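Long-range contact in iron-sulfur cluster assembly scaffold protein NifU (Fervidobacterium islandicum, PDB 6A6G), which probably serves as a scaffold in iron-sulfur cluster assembly, receiving sulfur from a cysteine desulfurase with which it forms a complex: residues 8-13 and 109-114. Numbering follows the deposited sequence.
Sequences EFIMDY and INFYDV. With ZN (zinc ion), chain J.
Phe9 and Asn110 meet through a CH-pi contact: CB of Asn110 lies 3.5 Å from the centroid of the Phe9 ring. It sits 16° off the ring normal, which places it over the face. The Asn110 amide then continues across that same ring, its plane tilted only 19° from it. Its ND2 lies 3.5 Å from Phe9 CE2. ND2 also donates a hydrogen bond to Pro107 O, which limits how the amide can turn while it is stacked. CD2 of Tyr13, one helical turn on, lies over the other face of Phe9, toward the rim, so both faces have a neighbour. With CG anti to the backbone N, the Phe9 ring is carried across to Asn110 and Phe111.

The second aromatic contact is an offset edge-to-face pair. The Phe9 edge is directed at the face of Phe111, the planes standing at 81°. The centroids are 5.7 Å apart, and Phe9 CE1 comes 3.8 Å from Phe111 CE2. Both segments belong to the NifU-like N-terminal domain of the SufE/NifU clan; here the short N-terminal helix 8-14 is joined to the 3-10 turn that precedes the C-terminal helix 121-133. Helix 63-76 runs alongside the junction, its Val71 touching both phenylalanines. Were Phe9 replaced by an alanine, the Asn110 amide would probably lose the ring it stacks on, and a gap would be likely to open beside Phe111.

Apolar packing completes the interface, which has no hydrogen bond between the two segments. Ile10 approaches Phe111 obliquely, its CG1 3.7 Å from Phe111 CE1. Because chi2 is extended, CD1 of Ile10 reaches onward to Val114 CG2 at 4.1 Å. Beyond this, Val114 packs on Met95 and Phe111 on Met94, both from helix 82-96, while the Phe111 ring also meets that of Phe124.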
loop_
_atom_site.group_PDB
_atom_site.type_symbol
_atom_site.label_atom_id
_atom_site.label_comp_id
_atom_site.label_asym_id
_atom_site.label_seq_id
_atom_site.Cartn_x
_atom_site.Cartn_y
_atom_site.Cartn_z
ATOM N N GLU C 8 10.658 38.023 -20.846
ATOM C CA GLU C 8 10.412 39.462 -20.652
ATOM C C GLU C 8 8.919 39.778 -20.602
ATOM O O GLU C 8 8.516 40.635 -19.830
ATOM C CB GLU C 8 11.173 40.360 -21.641
ATOM C CG GLU C 8 11.913 39.677 -22.783
ATOM C CD GLU C 8 13.230 39.026 -22.408
ATOM O OE1 GLU C 8 13.977 39.548 -21.566
ATOM O OE2 GLU C 8 13.526 37.980 -22.983
ATOM N N PHE C 9 8.109 39.020 -21.348
ATOM C CA PHE C 9 6.667 39.216 -21.390
ATOM C C PHE C 9 6.035 38.790 -20.064
ATOM O O PHE C 9 5.213 39.496 -19.485
ATOM C CB PHE C 9 6.103 38.421 -22.560
ATOM C CG PHE C 9 4.613 38.420 -22.653
ATOM C CD1 PHE C 9 3.865 37.452 -21.996
ATOM C CD2 PHE C 9 3.948 39.361 -23.436
ATOM C CE1 PHE C 9 2.473 37.419 -22.098
ATOM C CE2 PHE C 9 2.546 39.355 -23.548
ATOM C CZ PHE C 9 1.810 38.377 -22.875
ATOM N N ILE C 10 6.460 37.634 -19.579
ATOM C CA ILE C 10 5.968 37.115 -18.328
ATOM C C ILE C 10 6.328 38.032 -17.174
ATOM O O ILE C 10 5.495 38.334 -16.353
ATOM C CB ILE C 10 6.438 35.664 -18.101
ATOM C CG1 ILE C 10 5.621 34.751 -19.013
ATOM C CG2 ILE C 10 6.274 35.257 -16.640
ATOM C CD1 ILE C 10 6.015 33.292 -18.943
ATOM N N MET C 11 7.562 38.487 -17.117
ATOM C CA MET C 11 7.945 39.398 -16.054
ATOM C C MET C 11 7.123 40.696 -16.121
ATOM O O MET C 11 6.640 41.167 -15.086
ATOM C CB MET C 11 9.452 39.658 -16.076
ATOM C CG MET C 11 10.295 38.444 -15.704
ATOM S SD MET C 11 9.899 37.666 -14.098
ATOM C CE MET C 11 10.610 38.906 -13.041
ATOM N N ASP C 12 6.900 41.232 -17.324
ATOM C CA ASP C 12 6.159 42.505 -17.472
ATOM C C ASP C 12 4.723 42.370 -16.978
ATOM O O ASP C 12 4.269 43.189 -16.208
ATOM C CB ASP C 12 6.154 43.015 -18.944
ATOM C CG ASP C 12 7.509 43.600 -19.388
ATOM O OD1 ASP C 12 8.324 43.966 -18.513
ATOM O OD2 ASP C 12 7.769 43.692 -20.619
ATOM N N TYR C 13 4.018 41.337 -17.430
ATOM C CA TYR C 13 2.633 41.121 -17.034
ATOM C C TYR C 13 2.471 40.612 -15.605
ATOM O O TYR C 13 1.404 40.766 -15.043
ATOM C CB TYR C 13 1.889 40.213 -18.021
ATOM C CG TYR C 13 1.392 40.946 -19.256
ATOM C CD1 TYR C 13 0.145 41.572 -19.262
ATOM C CD2 TYR C 13 2.165 41.026 -20.410
ATOM C CE1 TYR C 13 -0.320 42.237 -20.392
ATOM C CE2 TYR C 13 1.719 41.703 -21.529
ATOM C CZ TYR C 13 0.479 42.305 -21.517
ATOM O OH TYR C 13 0.026 42.967 -22.626
ATOM N N ILE C 109 -0.311 33.480 -26.641
ATOM C CA ILE C 109 0.683 32.610 -27.284
ATOM C C ILE C 109 2.064 32.782 -26.626
ATOM O O ILE C 109 2.847 31.840 -26.577
ATOM C CB ILE C 109 0.756 32.876 -28.815
ATOM C CG1 ILE C 109 1.602 31.813 -29.564
ATOM C CG2 ILE C 109 1.340 34.261 -29.097
ATOM C CD1 ILE C 109 1.128 30.386 -29.431
ATOM N N ASN C 110 2.348 33.961 -26.088
ATOM C CA ASN C 110 3.607 34.188 -25.359
ATOM C C ASN C 110 3.822 33.283 -24.132
ATOM O O ASN C 110 4.890 33.306 -23.530
ATOM C CB ASN C 110 3.694 35.638 -24.884
ATOM C CG ASN C 110 3.843 36.611 -26.013
ATOM O OD1 ASN C 110 4.930 36.796 -26.533
ATOM N ND2 ASN C 110 2.753 37.263 -26.379
ATOM N N PHE C 111 2.804 32.536 -23.732
ATOM C CA PHE C 111 2.957 31.551 -22.675
ATOM C C PHE C 111 3.267 30.169 -23.218
ATOM O O PHE C 111 3.303 29.217 -22.470
ATOM C CB PHE C 111 1.686 31.482 -21.795
ATOM C CG PHE C 111 1.491 32.688 -20.918
ATOM C CD1 PHE C 111 2.216 32.827 -19.754
ATOM C CD2 PHE C 111 0.567 33.676 -21.259
ATOM C CE1 PHE C 111 2.010 33.927 -18.926
ATOM C CE2 PHE C 111 0.366 34.783 -20.454
ATOM C CZ PHE C 111 1.101 34.920 -19.287
ATOM N N TYR C 112 3.520 30.056 -24.513
ATOM C CA TYR C 112 3.784 28.771 -25.125
ATOM C C TYR C 112 4.805 27.911 -24.385
ATOM O O TYR C 112 4.519 26.788 -24.030
ATOM C CB TYR C 112 4.245 28.963 -26.566
ATOM C CG TYR C 112 4.326 27.672 -27.311
ATOM C CD1 TYR C 112 3.165 27.005 -27.721
ATOM C CD2 TYR C 112 5.536 27.094 -27.560
ATOM C CE1 TYR C 112 3.233 25.798 -28.403
ATOM C CE2 TYR C 112 5.626 25.905 -28.240
ATOM C CZ TYR C 112 4.487 25.251 -28.678
ATOM O OH TYR C 112 4.634 24.046 -29.347
ATOM N N ASP C 113 5.992 28.438 -24.177
ATOM C CA ASP C 113 7.078 27.721 -23.537
ATOM C C ASP C 113 6.677 27.076 -22.174
ATOM O O ASP C 113 7.236 26.029 -21.768
ATOM C CB ASP C 113 8.245 28.694 -23.328
ATOM C CG ASP C 113 9.503 28.002 -22.961
ATOM O OD1 ASP C 113 9.780 26.971 -23.598
ATOM O OD2 ASP C 113 10.205 28.469 -22.026
ATOM N N VAL C 114 5.703 27.678 -21.486
ATOM C CA VAL C 114 5.270 27.153 -20.215
ATOM C C VAL C 114 4.717 25.759 -20.374
ATOM O O VAL C 114 4.752 24.987 -19.406
ATOM C CB VAL C 114 4.246 28.051 -19.512
ATOM C CG1 VAL C 114 3.761 27.406 -18.217
ATOM C CG2 VAL C 114 4.884 29.400 -19.222
HETATM ZN ZN ZN J . 14.539 36.995 -23.217
#